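Local coordinates for galactose-1-phosphate uridylyltransferase (Pyrobaculum aerophilum str. IM2, PDB 6K9Z), which probably transfers uridylyl groups between UDP-sugars and hexose 1-phosphates, as a zinc-binding member of the galactose-1-phosphate uridylyltransferase family, at residues 169-173 with 261-266; 152-157 with 252-256; 187-191 with 218-222. The protein carries 1 engineered substitution. All coordinates share one frame; numbering follows the deposited sequence.

Interaction 1: residues 169-173 with 261-266; sequences SCLHC and QYYHLH. With ZN (zinc ion), chain D; FE (Fe (III) ion), chain E.
The imidazole of His172 lies over the backbone of His264, with the His264 N across one ring face and the two CB atoms, His172 CB and His264 CB, 3.3 Å apart, a tight fit between side chains that run past each other in opposite directions. With CG anti to the carbonyl carbon (chi1 -59°), the His172 ring is carried on toward Tyr263 and His266. Its NE2 comes within 3.4 Å of Tyr263 CD1, the two planes nearly perpendicular at 87°, and its CE1 is 3.7 Å from His266 CE1. Both His172 nitrogens are satisfied, by the hydroxyls of Tyr207 and Ser160, which fix the ring's rotation, and Phe8 of the second subunit stacks on it.

On the other flank a zinc ion ties the segments together. Cys170 SG, Cys173 SG and His264 ND1 each bind it at 2.3 Å, both sulfurs meeting the imidazole at its edge; His211 completes the site. Cys170 SG also accepts from Cys173 N at 3.4 Å, capping the helix that begins at Leu171. Two residues beyond His264, His266 turns back and its ND1 donates to His264 O at 2.8 Å with the carbonyl oxygen in the ring plane, which holds the imidazole so that NE2 binds iron. Cys170 and Cys173, a Cys-x-x-Cys pair at the helix start, with His211 and His264 make a Cys2His2 zinc site.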
ATOM      1  N   SER A 169      -5.385   5.978 -29.180  1.00 40.25           N
ATOM      2  CA  SER A 169      -3.955   5.546 -29.134  1.00 38.64           C
ATOM      3  C   SER A 169      -3.629   4.973 -27.746  1.00 33.96           C
ATOM      4  O   SER A 169      -4.416   5.171 -26.806  1.00 35.51           O
ATOM      5  CB  SER A 169      -3.028   6.701 -29.497  1.00 41.05           C
ATOM      6  OG  SER A 169      -2.787   7.524 -28.367  1.00 40.83           O
ATOM      7  N   CYS A 170      -2.516   4.200 -27.637  1.00 29.69           N
ATOM      8  CA  CYS A 170      -2.090   3.675 -26.319  1.00 26.40           C
ATOM      9  C   CYS A 170      -1.433   4.813 -25.497  1.00 26.61           C
ATOM     10  O   CYS A 170      -0.415   5.401 -25.933  1.00 28.91           O
ATOM     11  CB  CYS A 170      -1.100   2.524 -26.507  1.00 24.31           C
ATOM     12  SG  CYS A 170      -0.254   2.015 -24.989  1.00 20.86           S
ATOM     13  N   LEU A 171      -2.028   5.101 -24.302  1.00 25.09           N
ATOM     14  CA  LEU A 171      -1.514   6.188 -23.410  1.00 24.37           C
ATOM     15  C   LEU A 171      -0.070   5.888 -22.997  1.00 21.89           C
ATOM     16  O   LEU A 171       0.749   6.810 -22.988  1.00 22.27           O
ATOM     17  CB  LEU A 171      -2.360   6.340 -22.146  1.00 24.66           C
ATOM     18  CG  LEU A 171      -1.898   7.460 -21.208  1.00 25.18           C
ATOM     19  CD1 LEU A 171      -1.690   8.785 -21.929  1.00 27.62           C
ATOM     20  CD2 LEU A 171      -2.898   7.607 -20.085  1.00 25.70           C
ATOM     21  N   HIS A 172       0.238   4.616 -22.734  1.00 20.04           N
ATOM     22  CA  HIS A 172       1.614   4.230 -22.323  1.00 18.53           C
ATOM     23  C   HIS A 172       2.593   4.571 -23.450  1.00 19.74           C
ATOM     24  O   HIS A 172       3.685   5.071 -23.162  1.00 19.13           O
ATOM     25  CB  HIS A 172       1.680   2.733 -21.999  1.00 17.94           C
ATOM     26  CG  HIS A 172       0.762   2.301 -20.908  1.00 17.89           C
ATOM     27  ND1 HIS A 172       1.165   2.235 -19.594  1.00 17.12           N
ATOM     28  CD2 HIS A 172      -0.526   1.900 -20.931  1.00 18.75           C
ATOM     29  CE1 HIS A 172       0.163   1.817 -18.852  1.00 17.75           C
ATOM     30  NE2 HIS A 172      -0.882   1.601 -19.649  1.00 18.30           N
ATOM     31  N   CYS A 173       2.194   4.307 -24.693  1.00 20.81           N
ATOM     32  CA  CYS A 173       3.065   4.596 -25.866  1.00 22.46           C
ATOM     33  C   CYS A 173       3.380   6.123 -25.846  1.00 24.62           C
ATOM     34  O   CYS A 173       4.560   6.559 -26.124  1.00 26.13           O
ATOM     35  CB  CYS A 173       2.382   4.176 -27.169  1.00 23.53           C
ATOM     36  SG  CYS A 173       2.672   2.421 -27.598  1.00 21.63           S
ATOM     37  N   GLN A 261      -4.181  -4.113 -27.216  1.00 21.54           N
ATOM     38  CA  GLN A 261      -3.784  -2.888 -27.953  1.00 22.69           C
ATOM     39  C   GLN A 261      -3.675  -1.702 -26.982  1.00 21.26           C
ATOM     40  O   GLN A 261      -2.932  -0.777 -27.306  1.00 20.67           O
ATOM     41  CB  GLN A 261      -4.809  -2.593 -29.049  1.00 25.37           C
ATOM     42  CG  GLN A 261      -4.624  -3.451 -30.286  1.00 29.85           C
ATOM     43  CD  GLN A 261      -5.711  -3.143 -31.306  1.00 34.37           C
ATOM     44  OE1 GLN A 261      -6.884  -2.945 -30.966  1.00 40.57           O
ATOM     45  NE2 GLN A 261      -5.318  -3.043 -32.565  1.00 37.85           N
ATOM     46  N   TYR A 262      -4.383  -1.722 -25.849  1.00 20.78           N
ATOM     47  CA  TYR A 262      -4.645  -0.515 -25.012  1.00 20.88           C
ATOM     48  C   TYR A 262      -3.775  -0.525 -23.757  1.00 19.66           C
ATOM     49  O   TYR A 262      -3.682   0.534 -23.067  1.00 19.71           O
ATOM     50  CB  TYR A 262      -6.108  -0.424 -24.578  1.00 22.14           C
ATOM     51  CG  TYR A 262      -6.656  -1.660 -23.909  1.00 23.28           C
ATOM     52  CD1 TYR A 262      -7.248  -2.662 -24.671  1.00 25.06           C
ATOM     53  CD2 TYR A 262      -6.578  -1.830 -22.530  1.00 24.04           C
ATOM     54  CE1 TYR A 262      -7.752  -3.807 -24.088  1.00 26.54           C
ATOM     55  CE2 TYR A 262      -7.057  -2.990 -21.941  1.00 25.80           C
ATOM     56  CZ  TYR A 262      -7.646  -3.962 -22.721  1.00 26.77           C
ATOM     57  OH  TYR A 262      -8.137  -5.100 -22.163  1.00 31.07           O
ATOM     58  N   TYR A 263      -3.173  -1.671 -23.470  1.00 18.28           N
ATOM     59  CA  TYR A 263      -2.259  -1.780 -22.313  1.00 16.75           C
ATOM     60  C   TYR A 263      -0.883  -2.220 -22.776  1.00 16.53           C
ATOM     61  O   TYR A 263      -0.718  -2.838 -23.823  1.00 17.03           O
ATOM     62  CB  TYR A 263      -2.835  -2.701 -21.250  1.00 16.01           C
ATOM     63  CG  TYR A 263      -2.184  -2.569 -19.883  1.00 15.46           C
ATOM     64  CD1 TYR A 263      -2.367  -1.433 -19.120  1.00 15.62           C
ATOM     65  CD2 TYR A 263      -1.498  -3.626 -19.295  1.00 15.49           C
ATOM     66  CE1 TYR A 263      -1.881  -1.328 -17.822  1.00 14.83           C
ATOM     67  CE2 TYR A 263      -0.957  -3.517 -18.010  1.00 14.92           C
ATOM     68  CZ  TYR A 263      -1.160  -2.370 -17.277  1.00 14.55           C
ATOM     69  OH  TYR A 263      -0.674  -2.311 -15.986  1.00 14.72           O
ATOM     70  N   HIS A 264       0.109  -1.676 -22.068  1.00 16.34           N
ATOM     71  CA  HIS A 264       1.558  -1.799 -22.372  1.00 15.87           C
ATOM     72  C   HIS A 264       2.291  -2.289 -21.117  1.00 15.15           C
ATOM     73  O   HIS A 264       2.168  -1.625 -20.076  1.00 14.23           O
ATOM     74  CB  HIS A 264       2.018  -0.401 -22.804  1.00 16.90           C
ATOM     75  CG  HIS A 264       3.315  -0.298 -23.530  1.00 16.53           C
ATOM     76  ND1 HIS A 264       3.475   0.547 -24.605  1.00 17.46           N
ATOM     77  CD2 HIS A 264       4.520  -0.856 -23.306  1.00 15.84           C
ATOM     78  CE1 HIS A 264       4.714   0.483 -25.032  1.00 17.31           C
ATOM     79  NE2 HIS A 264       5.376  -0.368 -24.253  1.00 16.72           N
ATOM     80  N   LEU A 265       3.134  -3.364 -21.316  1.00 14.82           N
ATOM     81  CA  LEU A 265       3.692  -3.936 -20.083  1.00 14.49           C
ATOM     82  C   LEU A 265       4.771  -3.004 -19.568  1.00 14.07           C
ATOM     83  O   LEU A 265       5.415  -2.231 -20.379  1.00 14.50           O
ATOM     84  CB  LEU A 265       4.251  -5.337 -20.309  1.00 15.34           C
ATOM     85  CG  LEU A 265       5.405  -5.500 -21.284  1.00 15.95           C
ATOM     86  CD1 LEU A 265       6.765  -5.143 -20.719  1.00 16.27           C
ATOM     87  CD2 LEU A 265       5.464  -6.967 -21.758  1.00 16.87           C
ATOM     88  N   HIS A 266       5.126  -3.025 -18.335  1.00 13.37           N
ATOM     89  CA  HIS A 266       6.221  -2.194 -17.762  1.00 12.74           C
ATOM     90  C   HIS A 266       6.617  -2.819 -16.428  1.00 12.75           C
ATOM     91  O   HIS A 266       5.704  -3.403 -15.753  1.00 12.82           O
ATOM     92  CB  HIS A 266       5.795  -0.725 -17.615  1.00 12.94           C
ATOM     93  CG  HIS A 266       4.437  -0.545 -16.991  1.00 12.51           C
ATOM     94  ND1 HIS A 266       3.242  -0.755 -17.698  1.00 12.38           N
ATOM     95  CD2 HIS A 266       4.072  -0.144 -15.760  1.00 12.63           C
ATOM     96  CE1 HIS A 266       2.215  -0.504 -16.894  1.00 13.83           C
ATOM     97  NE2 HIS A 266       2.677  -0.074 -15.732  1.00 12.50           N
TER
HETATM   98 ZN    ZN D 402       1.670   1.123 -25.963  1.00 18.40          ZN
HETATM   99 FE    FE E 403       1.722   0.347 -13.776  1.00 14.53          FE
HETATM  100  O   HOH W   1      -4.091   3.222 -23.313  1.00 21.74           O
HETATM  101  O   HOH W   2       1.511   2.504 -14.325  1.00 15.61           O

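Interaction 2: residues 152-157 with 252-256; sequences RVRAEL and HQAPL. With FE (Fe (III) ion), chain E.
Residues 152-157 are a turn and a half of helix 151-167, and the chain leaving strand 247-252 runs past it, closest where the CA atoms of Val153 and His252 stand 6.4 Å apart. No hydrogen bond joins the two segments; an iron (III) ion and apolar contacts do.

Glu156 reaches the iron with both carboxylate oxygens, OE1 at 2.2 Å and OE2 at 2.3 Å, a bidentate grip, while His252 binds through ND1 at 2.2 Å. The carboxylate and imidazole planes stand almost perpendicular, at 87°. Glu156 CG is anti to the carbonyl carbon (chi1 -61°) and the chain is extended beyond it, which carries the carboxylate from the helix to the metal. A water, His266 and Glu268 supply the other ligands, making an iron site of two glutamates and two histidines between the helix and the end of the strand. Tyr263 hydroxyl, hydrogen-bonded to Glu156 OE1, gives that oxygen a second partner and probably steadies the carboxylate.

The other ring nitrogen of His252 is held by the carbonyl of Gly288 of the second subunit, so the imidazole is pinned at both nitrogens, by metal and by the neighbouring subunit. Val153 CG2 packs 3.6 Å from His252 CD2, and its other methyl, CG1, rests near the carbonyl oxygen of Gln253. Arg152 passes its CD by His252 CE1, its guanidinium plane only 12° from that of the imidazole; the charged end continues to a salt bridge with Glu11 of the second subunit. One turn along the helix from Val153, Leu157 CD1 reaches the pyrrolidine ring of Pro255, 3.6 Å from Pro255 CG.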
ATOM      1  N   ARG A 152      -4.624  -3.421  -8.536  1.00 17.29           N
ATOM      2  CA  ARG A 152      -3.883  -2.230  -9.021  1.00 17.65           C
ATOM      3  C   ARG A 152      -3.765  -2.310 -10.547  1.00 16.43           C
ATOM      4  O   ARG A 152      -3.948  -1.314 -11.227  1.00 16.47           O
ATOM      5  CB  ARG A 152      -2.508  -2.130  -8.369  1.00 18.28           C
ATOM      6  CG  ARG A 152      -1.660  -0.984  -8.928  1.00 20.28           C
ATOM      7  CD  ARG A 152      -0.375  -0.617  -8.181  1.00 21.81           C
ATOM      8  NE  ARG A 152      -0.813  -0.093  -6.934  1.00 23.56           N
ATOM      9  CZ  ARG A 152      -1.233   1.129  -6.746  1.00 24.84           C
ATOM     10  NH1 ARG A 152      -1.143   2.021  -7.699  1.00 25.36           N
ATOM     11  NH2 ARG A 152      -1.680   1.483  -5.556  1.00 27.78           N
ATOM     12  N   VAL A 153      -3.556  -3.522 -11.059  1.00 17.39           N
ATOM     13  CA  VAL A 153      -3.449  -3.727 -12.528  1.00 16.35           C
ATOM     14  C   VAL A 153      -4.830  -3.578 -13.149  1.00 16.67           C
ATOM     15  O   VAL A 153      -4.899  -2.929 -14.195  1.00 15.58           O
ATOM     16  CB  VAL A 153      -2.767  -5.063 -12.892  1.00 16.79           C
ATOM     17  CG1 VAL A 153      -2.764  -5.264 -14.421  1.00 16.37           C
ATOM     18  CG2 VAL A 153      -1.350  -5.091 -12.294  1.00 16.90           C
ATOM     19  N   ARG A 154      -5.899  -4.048 -12.500  1.00 18.08           N
ATOM     20  CA  ARG A 154      -7.271  -3.848 -13.009  1.00 19.55           C
ATOM     21  C   ARG A 154      -7.509  -2.344 -13.184  1.00 18.90           C
ATOM     22  O   ARG A 154      -8.116  -1.971 -14.194  1.00 18.27           O
ATOM     23  CB  ARG A 154      -8.340  -4.426 -12.090  1.00 23.14           C
ATOM     24  CG  ARG A 154      -9.772  -4.288 -12.611  1.00 26.94           C
ATOM     25  CD  ARG A 154     -10.782  -5.009 -11.731  1.00 32.16           C
ATOM     26  NE  ARG A 154     -10.840  -6.499 -11.840  1.00 37.56           N
ATOM     27  CZ  ARG A 154     -10.216  -7.413 -11.013  1.00 40.46           C
ATOM     28  NH1 ARG A 154      -9.400  -7.022 -10.041  1.00 38.29           N
ATOM     29  NH2 ARG A 154     -10.419  -8.727 -11.188  1.00 46.14           N
ATOM     30  N   ALA A 155      -7.201  -1.520 -12.177  1.00 18.61           N
ATOM     31  CA  ALA A 155      -7.435  -0.053 -12.240  1.00 19.21           C
ATOM     32  C   ALA A 155      -6.656   0.487 -13.465  1.00 17.98           C
ATOM     33  O   ALA A 155      -7.231   1.261 -14.269  1.00 18.07           O
ATOM     34  CB  ALA A 155      -6.990   0.601 -10.958  1.00 20.05           C
ATOM     35  N   GLU A 156      -5.412   0.027 -13.662  1.00 16.46           N
ATOM     36  CA  GLU A 156      -4.567   0.556 -14.763  1.00 16.05           C
ATOM     37  C   GLU A 156      -5.184   0.123 -16.105  1.00 16.25           C
ATOM     38  O   GLU A 156      -5.193   0.945 -17.059  1.00 15.97           O
ATOM     39  CB  GLU A 156      -3.128   0.079 -14.674  1.00 15.64           C
ATOM     40  CG  GLU A 156      -2.338   0.464 -13.420  1.00 15.84           C
ATOM     41  CD  GLU A 156      -0.828   0.390 -13.534  1.00 16.22           C
ATOM     42  OE1 GLU A 156      -0.314  -0.103 -14.603  1.00 16.29           O
ATOM     43  OE2 GLU A 156      -0.133   0.833 -12.589  1.00 16.61           O
ATOM     44  N   LEU A 157      -5.670  -1.104 -16.185  1.00 16.51           N
ATOM     45  CA  LEU A 157      -6.258  -1.652 -17.436  1.00 17.41           C
ATOM     46  C   LEU A 157      -7.500  -0.841 -17.779  1.00 18.57           C
ATOM     47  O   LEU A 157      -7.709  -0.468 -18.960  1.00 18.92           O
ATOM     48  CB  LEU A 157      -6.590  -3.117 -17.213  1.00 17.95           C
ATOM     49  CG  LEU A 157      -5.413  -4.092 -17.272  1.00 17.77           C
ATOM     50  CD1 LEU A 157      -5.803  -5.392 -16.642  1.00 18.38           C
ATOM     51  CD2 LEU A 157      -4.895  -4.308 -18.696  1.00 18.42           C
ATOM     52  N   HIS A 252       3.868  -5.141 -14.431  1.00 13.12           N
ATOM     53  CA  HIS A 252       2.478  -4.788 -14.807  1.00 12.92           C
ATOM     54  C   HIS A 252       2.341  -5.203 -16.272  1.00 13.63           C
ATOM     55  O   HIS A 252       2.977  -4.559 -17.116  1.00 15.07           O
ATOM     56  CB  HIS A 252       2.266  -3.297 -14.589  1.00 12.83           C
ATOM     57  CG  HIS A 252       2.079  -2.947 -13.160  1.00 12.83           C
ATOM     58  ND1 HIS A 252       1.850  -1.642 -12.750  1.00 13.49           N
ATOM     59  CD2 HIS A 252       1.989  -3.740 -12.072  1.00 12.95           C
ATOM     60  CE1 HIS A 252       1.666  -1.653 -11.435  1.00 13.25           C
ATOM     61  NE2 HIS A 252       1.753  -2.906 -10.963  1.00 12.93           N
ATOM     62  N   GLN A 253       1.551  -6.248 -16.523  1.00 13.58           N
ATOM     63  CA  GLN A 253       1.291  -6.691 -17.910  1.00 13.95           C
ATOM     64  C   GLN A 253      -0.202  -6.954 -18.068  1.00 14.06           C
ATOM     65  O   GLN A 253      -0.971  -6.943 -17.106  1.00 14.35           O
ATOM     66  CB  GLN A 253       2.179  -7.876 -18.252  1.00 14.10           C
ATOM     67  CG  GLN A 253       1.873  -9.138 -17.477  1.00 14.52           C
ATOM     68  CD  GLN A 253       2.668 -10.319 -17.984  1.00 15.36           C
ATOM     69  OE1 GLN A 253       2.879 -10.460 -19.176  1.00 15.94           O
ATOM     70  NE2 GLN A 253       3.091 -11.197 -17.092  1.00 14.78           N
ATOM     71  N   ALA A 254      -0.610  -7.245 -19.275  1.00 14.35           N
ATOM     72  CA  ALA A 254      -1.979  -7.688 -19.542  1.00 14.65           C
ATOM     73  C   ALA A 254      -2.311  -8.965 -18.778  1.00 14.88           C
ATOM     74  O   ALA A 254      -1.489  -9.861 -18.516  1.00 14.60           O
ATOM     75  CB  ALA A 254      -2.173  -7.924 -21.008  1.00 15.37           C
ATOM     76  N   PRO A 255      -3.620  -9.152 -18.539  1.00 15.33           N
ATOM     77  CA  PRO A 255      -4.085 -10.454 -18.102  1.00 15.62           C
ATOM     78  C   PRO A 255      -3.763 -11.518 -19.153  1.00 16.76           C
ATOM     79  O   PRO A 255      -3.626 -11.178 -20.344  1.00 16.27           O
ATOM     80  CB  PRO A 255      -5.578 -10.313 -17.914  1.00 16.26           C
ATOM     81  CG  PRO A 255      -5.795  -8.798 -17.921  1.00 16.55           C
ATOM     82  CD  PRO A 255      -4.722  -8.215 -18.839  1.00 15.87           C
ATOM     83  N   LEU A 256      -3.765 -12.778 -18.718  1.00 17.11           N
ATOM     84  CA  LEU A 256      -3.639 -13.926 -19.639  1.00 18.32           C
ATOM     85  C   LEU A 256      -4.973 -14.103 -20.338  1.00 19.29           C
ATOM     86  O   LEU A 256      -6.029 -13.843 -19.759  1.00 18.87           O
ATOM     87  CB  LEU A 256      -3.237 -15.159 -18.841  1.00 18.72           C
ATOM     88  CG  LEU A 256      -1.983 -14.968 -18.002  1.00 18.35           C
ATOM     89  CD1 LEU A 256      -1.538 -16.295 -17.434  1.00 18.90           C
ATOM     90  CD2 LEU A 256      -0.852 -14.314 -18.794  1.00 18.00           C
TER
HETATM   91 FE    FE E 403       1.722   0.347 -13.776  1.00 14.53          FE
HETATM   92  O   HOH W   2       1.511   2.504 -14.325  1.00 15.61           O

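Interaction 3: residues 187-191 with 218-222; sequences NRNWK and LTDEE
Trp190 turns the edge of its indole, not a face, to residues 218-222. NE1 donates to the main-chain oxygen of Glu222 at 2.9 Å, a moderately bent bond with the acceptor 21° out of the ring plane. Farther along the same rim, CZ2 meets Leu218 CD1 at 3.8 Å in the plane of the ring, the two side chains crossing at a slant. CG of Trp190 is anti to the carbonyl carbon (chi1 -60°), and this swings the indole back across to the helix although its CB does not point there.

Asn189 crosses both glutamates at about a right angle, its amide plane some 65° from each carboxylate. It touches their aliphatic parts: OD1 is 3.7 Å from Glu222 CG, and ND2 is near Glu221 CG. The polar ends of the amide are spoken for elsewhere, ND2 by Asp225 and OD1 by Arg210. One water links the segments, donating to Asn189 O and to Glu222 OE2, each at 2.9 Å; Arg212 forms a salt bridge with the same carboxylate oxygen.

Each segment is braced from within. Asn187 OD1 accepts from Asn189 N at 3.2 Å, an Asx turn leading into strand 190-193. On the helix side Glu222 OE1 takes Thr219 N at 2.8 Å on its anti lone pair and also the Thr219 hydroxyl, while Thr219 OG1 accepts from Glu222 N at 3.1 Å. This reciprocal pair is a capping box, closing the start of helix 220-240 where it packs against strand 190-193 of the antiparallel sheet.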
ATOM      1  N   ASN A 187      18.065   1.969 -23.902  1.00 16.25           N
ATOM      2  CA  ASN A 187      18.811   1.163 -24.897  1.00 16.36           C
ATOM      3  C   ASN A 187      17.947   1.072 -26.164  1.00 16.44           C
ATOM      4  O   ASN A 187      16.985   1.854 -26.333  1.00 16.51           O
ATOM      5  CB  ASN A 187      19.426  -0.123 -24.338  1.00 16.24           C
ATOM      6  CG  ASN A 187      18.413  -1.091 -23.774  1.00 15.48           C
ATOM      7  OD1 ASN A 187      17.254  -1.074 -24.165  1.00 14.53           O
ATOM      8  ND2 ASN A 187      18.854  -1.941 -22.864  1.00 15.67           N
ATOM      9  N   ARG A 188      18.297   0.175 -27.065  1.00 16.88           N
ATOM     10  CA  ARG A 188      17.532   0.138 -28.332  1.00 17.71           C
ATOM     11  C   ARG A 188      16.101  -0.280 -28.064  1.00 17.79           C
ATOM     12  O   ARG A 188      15.299   0.047 -28.935  1.00 18.56           O
ATOM     13  CB  ARG A 188      18.162  -0.833 -29.328  1.00 17.77           C
ATOM     14  CG  ARG A 188      19.495  -0.324 -29.839  1.00 18.20           C
ATOM     15  CD  ARG A 188      20.189  -1.318 -30.709  1.00 18.33           C
ATOM     16  NE  ARG A 188      21.362  -0.692 -31.280  1.00 18.94           N
ATOM     17  CZ  ARG A 188      22.017  -1.160 -32.322  1.00 19.78           C
ATOM     18  NH1 ARG A 188      21.634  -2.311 -32.842  1.00 19.63           N
ATOM     19  NH2 ARG A 188      23.047  -0.506 -32.854  1.00 20.60           N
ATOM     20  N   ASN A 189      15.809  -1.002 -26.970  1.00 17.09           N
ATOM     21  CA  ASN A 189      14.469  -1.639 -26.840  1.00 17.15           C
ATOM     22  C   ASN A 189      13.712  -1.144 -25.603  1.00 16.77           C
ATOM     23  O   ASN A 189      12.499  -1.489 -25.516  1.00 17.00           O
ATOM     24  CB  ASN A 189      14.539  -3.157 -26.897  1.00 17.43           C
ATOM     25  CG  ASN A 189      14.719  -3.642 -28.327  1.00 19.41           C
ATOM     26  OD1 ASN A 189      13.848  -3.357 -29.140  1.00 20.87           O
ATOM     27  ND2 ASN A 189      15.796  -4.352 -28.660  1.00 19.65           N
ATOM     28  N   TRP A 190      14.364  -0.424 -24.697  1.00 16.48           N
ATOM     29  CA  TRP A 190      13.780  -0.071 -23.360  1.00 15.99           C
ATOM     30  C   TRP A 190      14.098   1.376 -22.973  1.00 16.44           C
ATOM     31  O   TRP A 190      15.145   1.914 -23.365  1.00 16.00           O
ATOM     32  CB  TRP A 190      14.227  -1.042 -22.284  1.00 15.38           C
ATOM     33  CG  TRP A 190      13.805  -2.440 -22.601  1.00 14.89           C
ATOM     34  CD1 TRP A 190      14.488  -3.331 -23.378  1.00 15.39           C
ATOM     35  CD2 TRP A 190      12.594  -3.102 -22.189  1.00 14.74           C
ATOM     36  NE1 TRP A 190      13.777  -4.487 -23.502  1.00 15.09           N
ATOM     37  CE2 TRP A 190      12.634  -4.400 -22.756  1.00 14.73           C
ATOM     38  CE3 TRP A 190      11.582  -2.800 -21.263  1.00 14.22           C
ATOM     39  CZ2 TRP A 190      11.622  -5.334 -22.529  1.00 14.64           C
ATOM     40  CZ3 TRP A 190      10.567  -3.711 -21.071  1.00 14.55           C
ATOM     41  CH2 TRP A 190      10.596  -4.959 -21.692  1.00 14.69           C
ATOM     42  N   LYS A 191      13.133   2.012 -22.301  1.00 16.23           N
ATOM     43  CA  LYS A 191      13.331   3.306 -21.639  1.00 17.15           C
ATOM     44  C   LYS A 191      13.005   3.106 -20.153  1.00 16.41           C
ATOM     45  O   LYS A 191      11.921   2.559 -19.830  1.00 16.37           O
ATOM     46  CB  LYS A 191      12.332   4.331 -22.177  1.00 19.37           C
ATOM     47  CG  LYS A 191      12.705   5.014 -23.433  1.00 23.49           C
ATOM     48  CD  LYS A 191      11.977   6.415 -23.441  1.00 25.66           C
ATOM     49  CE  LYS A 191      12.437   7.277 -24.561  1.00 27.69           C
ATOM     50  NZ  LYS A 191      11.701   8.555 -24.582  1.00 27.64           N
ATOM     51  N   LEU A 218       7.899 -10.807 -25.982  1.00 17.67           N
ATOM     52  CA  LEU A 218       9.227 -10.168 -26.152  1.00 18.36           C
ATOM     53  C   LEU A 218      10.164 -11.057 -26.982  1.00 19.27           C
ATOM     54  O   LEU A 218      10.269 -12.262 -26.743  1.00 19.12           O
ATOM     55  CB  LEU A 218       9.879  -9.815 -24.804  1.00 17.78           C
ATOM     56  CG  LEU A 218       9.161  -8.809 -23.919  1.00 17.68           C
ATOM     57  CD1 LEU A 218       9.957  -8.698 -22.629  1.00 17.62           C
ATOM     58  CD2 LEU A 218       9.025  -7.482 -24.594  1.00 17.64           C
ATOM     59  N   THR A 219      10.862 -10.460 -27.947  1.00 20.81           N
ATOM     60  CA  THR A 219      11.867 -11.187 -28.739  1.00 22.15           C
ATOM     61  C   THR A 219      13.110 -11.455 -27.910  1.00 22.46           C
ATOM     62  O   THR A 219      13.297 -10.793 -26.876  1.00 20.59           O
ATOM     63  CB  THR A 219      12.249 -10.396 -29.993  1.00 23.40           C
ATOM     64  OG1 THR A 219      12.903  -9.204 -29.548  1.00 21.80           O
ATOM     65  CG2 THR A 219      11.022 -10.078 -30.822  1.00 24.89           C
ATOM     66  N   ASP A 220      13.989 -12.326 -28.412  1.00 22.79           N
ATOM     67  CA  ASP A 220      15.223 -12.647 -27.670  1.00 25.04           C
ATOM     68  C   ASP A 220      16.059 -11.377 -27.476  1.00 23.52           C
ATOM     69  O   ASP A 220      16.624 -11.164 -26.352  1.00 22.22           O
ATOM     70  CB  ASP A 220      16.058 -13.686 -28.404  1.00 29.28           C
ATOM     71  CG  ASP A 220      17.170 -14.168 -27.508  1.00 33.83           C
ATOM     72  OD1 ASP A 220      16.845 -14.896 -26.539  1.00 39.03           O
ATOM     73  OD2 ASP A 220      18.354 -13.774 -27.744  1.00 41.83           O
ATOM     74  N   GLU A 221      16.114 -10.549 -28.503  1.00 22.97           N
ATOM     75  CA  GLU A 221      16.871  -9.284 -28.431  1.00 24.29           C
ATOM     76  C   GLU A 221      16.255  -8.364 -27.355  1.00 21.41           C
ATOM     77  O   GLU A 221      16.979  -7.639 -26.635  1.00 19.69           O
ATOM     78  CB  GLU A 221      16.798  -8.590 -29.782  1.00 28.11           C
ATOM     79  CG  GLU A 221      17.825  -7.496 -29.912  1.00 33.28           C
ATOM     80  CD  GLU A 221      19.269  -7.983 -30.045  1.00 38.58           C
ATOM     81  OE1 GLU A 221      19.464  -9.211 -30.342  1.00 43.33           O
ATOM     82  OE2 GLU A 221      20.219  -7.127 -29.840  1.00 43.81           O
ATOM     83  N   GLU A 222      14.932  -8.247 -27.362  1.00 19.73           N
ATOM     84  CA  GLU A 222      14.232  -7.411 -26.355  1.00 19.28           C
ATOM     85  C   GLU A 222      14.553  -7.947 -24.973  1.00 18.13           C
ATOM     86  O   GLU A 222      14.748  -7.151 -24.068  1.00 16.62           O
ATOM     87  CB  GLU A 222      12.747  -7.355 -26.660  1.00 20.38           C
ATOM     88  CG  GLU A 222      12.385  -6.484 -27.853  1.00 21.64           C
ATOM     89  CD  GLU A 222      10.912  -6.610 -28.156  1.00 23.93           C
ATOM     90  OE1 GLU A 222      10.441  -7.744 -28.294  1.00 25.52           O
ATOM     91  OE2 GLU A 222      10.217  -5.597 -28.043  1.00 27.89           O
TER
HETATM   92  O   HOH W   3      10.742  -2.822 -27.413  1.00 19.91           O

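Interactions 1 and 2 are close neighbours, their centres about 11 Å apart, and share the iron: its protein ligands come from helix 151-167, strand 247-252 and strand 266-271. Their segments alternate along the chain, in the order 152-157, 169-173, 252-256, 261-266, so the two contacts interlock; a backbone bond from His252 N to His266 O joins the adjacent strands. Both also touch the second subunit, which places the iron site near the dimer interface. Interaction 3 is nested within the loops they close, its centre about 16 Å from interaction 1 and 21 Å from interaction 2. Leu265 packs on Trp190, joining the loop that carries His264 to strand 190-193, whose Trp190 in turn meets helix 220-240.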